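Local coordinates for protein Rd1NTF2_05_I64F_A80G_T94P_D101K_L106W (PDB 6W3F) that is a synthetic, de novo designed NTF2-like protein, probably made to explore pocket shapes, with no known natural activity, at residues A[80-85]-A[91-96]. Sequence-based numbering, arbitrary orientation.
Sequences QGEVRI and TERVPL
Gly81 with Leu96, Val83 with Val94 and Ile85 with Glu92 form the hydrogen-bonded pairs of an antiparallel hairpin whose short segments run at 150°, each pair joined by two N-H...O bonds of 2.8 to 2.9 Å between backbone N and O. Glu82–Pro95 and Arg84–Arg93 are the non-hydrogen-bonded pairs, their alpha carbons 4.6 Å apart; proline, having no N-H, fits such a position without costing this strand pair a bond.

On the face of Glu82, Arg84, Arg93 and Pro95, Arg93 meets both other charged side chains. It stays extended from CG to NE, and the Glu82 carboxylate comes against its aliphatic part, Glu82 OE2 lying 3.2 Å from Arg93 CD. The same oxygen meets the guanidinium at its edge, in plane, in a long salt bridge, 3.6 Å from Glu82 OE2 to Arg93 NH1, with carboxylate and guanidinium planes 58° apart. Arg84 runs alongside Arg93: its CD sits over the guanidinium face, while Arg84 NH1 comes 3.7 Å from Arg93 NH2, a like-charge approach that the carboxylate may partly offset. A glutamine in place of Glu82 would probably leave the Arg93 guanidinium without its anionic mate and the two arginine charges less screened.

The other face is mostly apolar, with Glu92 its charged member. Because Val83 CG2 lies beside the backbone N (CG1 anti to it, chi1 175°), it reaches Leu96 CB at 3.5 Å.

Strand 62-73 flanks 80-85, with backbone hydrogen bonds between Thr66 and Glu82 and between Ser64 and Arg84; strand 106-114 flanks 91-96, and its Tyr114 packs against Val83, Ile85 and Val94, placing the hairpin within the NTF2-like sheet.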
loop_
_atom_site.group_PDB
_atom_site.type_symbol
_atom_site.label_atom_id
_atom_site.label_comp_id
_atom_site.label_asym_id
_atom_site.label_seq_id
_atom_site.Cartn_x
_atom_site.Cartn_y
_atom_site.Cartn_z
ATOM N N GLN A 80 1.355 -3.583 9.606
ATOM C CA GLN A 80 2.807 -3.563 9.555
ATOM C C GLN A 80 3.208 -4.943 9.051
ATOM O O GLN A 80 2.637 -5.958 9.478
ATOM C CB GLN A 80 3.411 -3.273 10.939
ATOM C CG GLN A 80 4.827 -2.679 10.955
ATOM C CD GLN A 80 5.912 -3.618 10.428
ATOM O OE1 GLN A 80 5.763 -4.847 10.436
ATOM N NE2 GLN A 80 7.016 -3.034 9.964
ATOM N N GLY A 81 4.139 -4.982 8.113
ATOM C CA GLY A 81 4.498 -6.254 7.547
ATOM C C GLY A 81 5.755 -6.138 6.727
ATOM O O GLY A 81 6.441 -5.113 6.736
ATOM N N GLU A 82 6.054 -7.221 6.029
ATOM C CA GLU A 82 7.242 -7.312 5.207
ATOM C C GLU A 82 6.822 -7.378 3.746
ATOM O O GLU A 82 6.033 -8.245 3.359
ATOM C CB GLU A 82 8.066 -8.529 5.604
ATOM C CG GLU A 82 9.276 -8.717 4.761
ATOM C CD GLU A 82 10.266 -9.634 5.448
ATOM O OE1 GLU A 82 10.957 -9.179 6.392
ATOM O OE2 GLU A 82 10.307 -10.810 5.056
ATOM N N VAL A 83 7.361 -6.475 2.951
ATOM C CA VAL A 83 7.235 -6.549 1.510
ATOM C C VAL A 83 8.382 -7.399 0.995
ATOM O O VAL A 83 9.541 -7.164 1.343
ATOM C CB VAL A 83 7.254 -5.153 0.876
ATOM C CG1 VAL A 83 7.244 -5.273 -0.661
ATOM C CG2 VAL A 83 6.067 -4.359 1.365
ATOM N N ARG A 84 8.061 -8.376 0.167
ATOM C CA ARG A 84 9.077 -9.133 -0.550
ATOM C C ARG A 84 9.067 -8.700 -2.007
ATOM O O ARG A 84 8.062 -8.891 -2.695
ATOM C CB ARG A 84 8.850 -10.639 -0.455
ATOM C CG ARG A 84 9.814 -11.419 -1.346
ATOM C CD ARG A 84 9.847 -12.895 -0.981
ATOM N NE ARG A 84 8.572 -13.551 -1.260
ATOM C CZ ARG A 84 8.333 -14.838 -1.025
ATOM N NH1 ARG A 84 9.280 -15.600 -0.500
ATOM N NH2 ARG A 84 7.145 -15.358 -1.307
ATOM N N ILE A 85 10.189 -8.147 -2.465
ATOM C CA ILE A 85 10.381 -7.726 -3.843
ATOM C C ILE A 85 11.383 -8.657 -4.511
ATOM O O ILE A 85 12.427 -8.959 -3.938
ATOM C CB ILE A 85 10.913 -6.280 -3.915
ATOM C CG1 ILE A 85 9.939 -5.317 -3.245
ATOM C CG2 ILE A 85 11.167 -5.909 -5.363
ATOM C CD1 ILE A 85 8.646 -5.133 -3.996
ATOM N N THR A 91 16.084 -11.210 -4.364
ATOM C CA THR A 91 14.965 -10.983 -3.470
ATOM C C THR A 91 15.374 -10.010 -2.380
ATOM O O THR A 91 16.478 -10.084 -1.844
ATOM C CB THR A 91 14.481 -12.276 -2.827
ATOM O OG1 THR A 91 14.013 -13.160 -3.843
ATOM C CG2 THR A 91 13.349 -11.994 -1.826
ATOM N N GLU A 92 14.462 -9.110 -2.040
ATOM C CA GLU A 92 14.689 -8.102 -1.014
ATOM C C GLU A 92 13.446 -8.041 -0.140
ATOM O O GLU A 92 12.323 -8.140 -0.633
ATOM C CB GLU A 92 15.012 -6.759 -1.662
ATOM C CG GLU A 92 15.255 -5.626 -0.695
ATOM C CD GLU A 92 15.526 -4.310 -1.422
ATOM O OE1 GLU A 92 16.392 -3.530 -0.959
ATOM O OE2 GLU A 92 14.875 -4.064 -2.467
ATOM N N ARG A 93 13.660 -7.945 1.162
ATOM C CA ARG A 93 12.588 -7.897 2.154
ATOM C C ARG A 93 12.714 -6.579 2.904
ATOM O O ARG A 93 13.770 -6.279 3.473
ATOM C CB ARG A 93 12.667 -9.092 3.109
ATOM C CG ARG A 93 12.535 -10.443 2.403
ATOM C CD ARG A 93 12.863 -11.628 3.327
ATOM N NE ARG A 93 13.020 -12.855 2.543
ATOM C CZ ARG A 93 12.031 -13.700 2.256
ATOM N NH1 ARG A 93 10.798 -13.475 2.700
ATOM N NH2 ARG A 93 12.277 -14.774 1.521
ATOM N N VAL A 94 11.642 -5.794 2.895
ATOM C CA VAL A 94 11.664 -4.424 3.402
ATOM C C VAL A 94 10.423 -4.198 4.255
ATOM O O VAL A 94 9.316 -4.537 3.813
ATOM C CB VAL A 94 11.689 -3.404 2.251
ATOM C CG1 VAL A 94 11.705 -1.980 2.803
ATOM C CG2 VAL A 94 12.872 -3.640 1.332
ATOM N N PRO A 95 10.557 -3.629 5.450
ATOM C CA PRO A 95 9.371 -3.370 6.281
ATOM C C PRO A 95 8.441 -2.357 5.621
ATOM O O PRO A 95 8.884 -1.423 4.960
ATOM C CB PRO A 95 9.953 -2.822 7.586
ATOM C CG PRO A 95 11.348 -2.378 7.243
ATOM C CD PRO A 95 11.818 -3.227 6.107
ATOM N N LEU A 96 7.140 -2.566 5.804
ATOM C CA LEU A 96 6.127 -1.629 5.311
ATOM C C LEU A 96 5.074 -1.449 6.394
ATOM O O LEU A 96 4.637 -2.433 6.998
ATOM C CB LEU A 96 5.492 -2.141 4.013
ATOM C CG LEU A 96 4.251 -1.379 3.515
ATOM C CD1 LEU A 96 4.725 -0.008 3.101
ATOM C CD2 LEU A 96 3.585 -2.098 2.392
#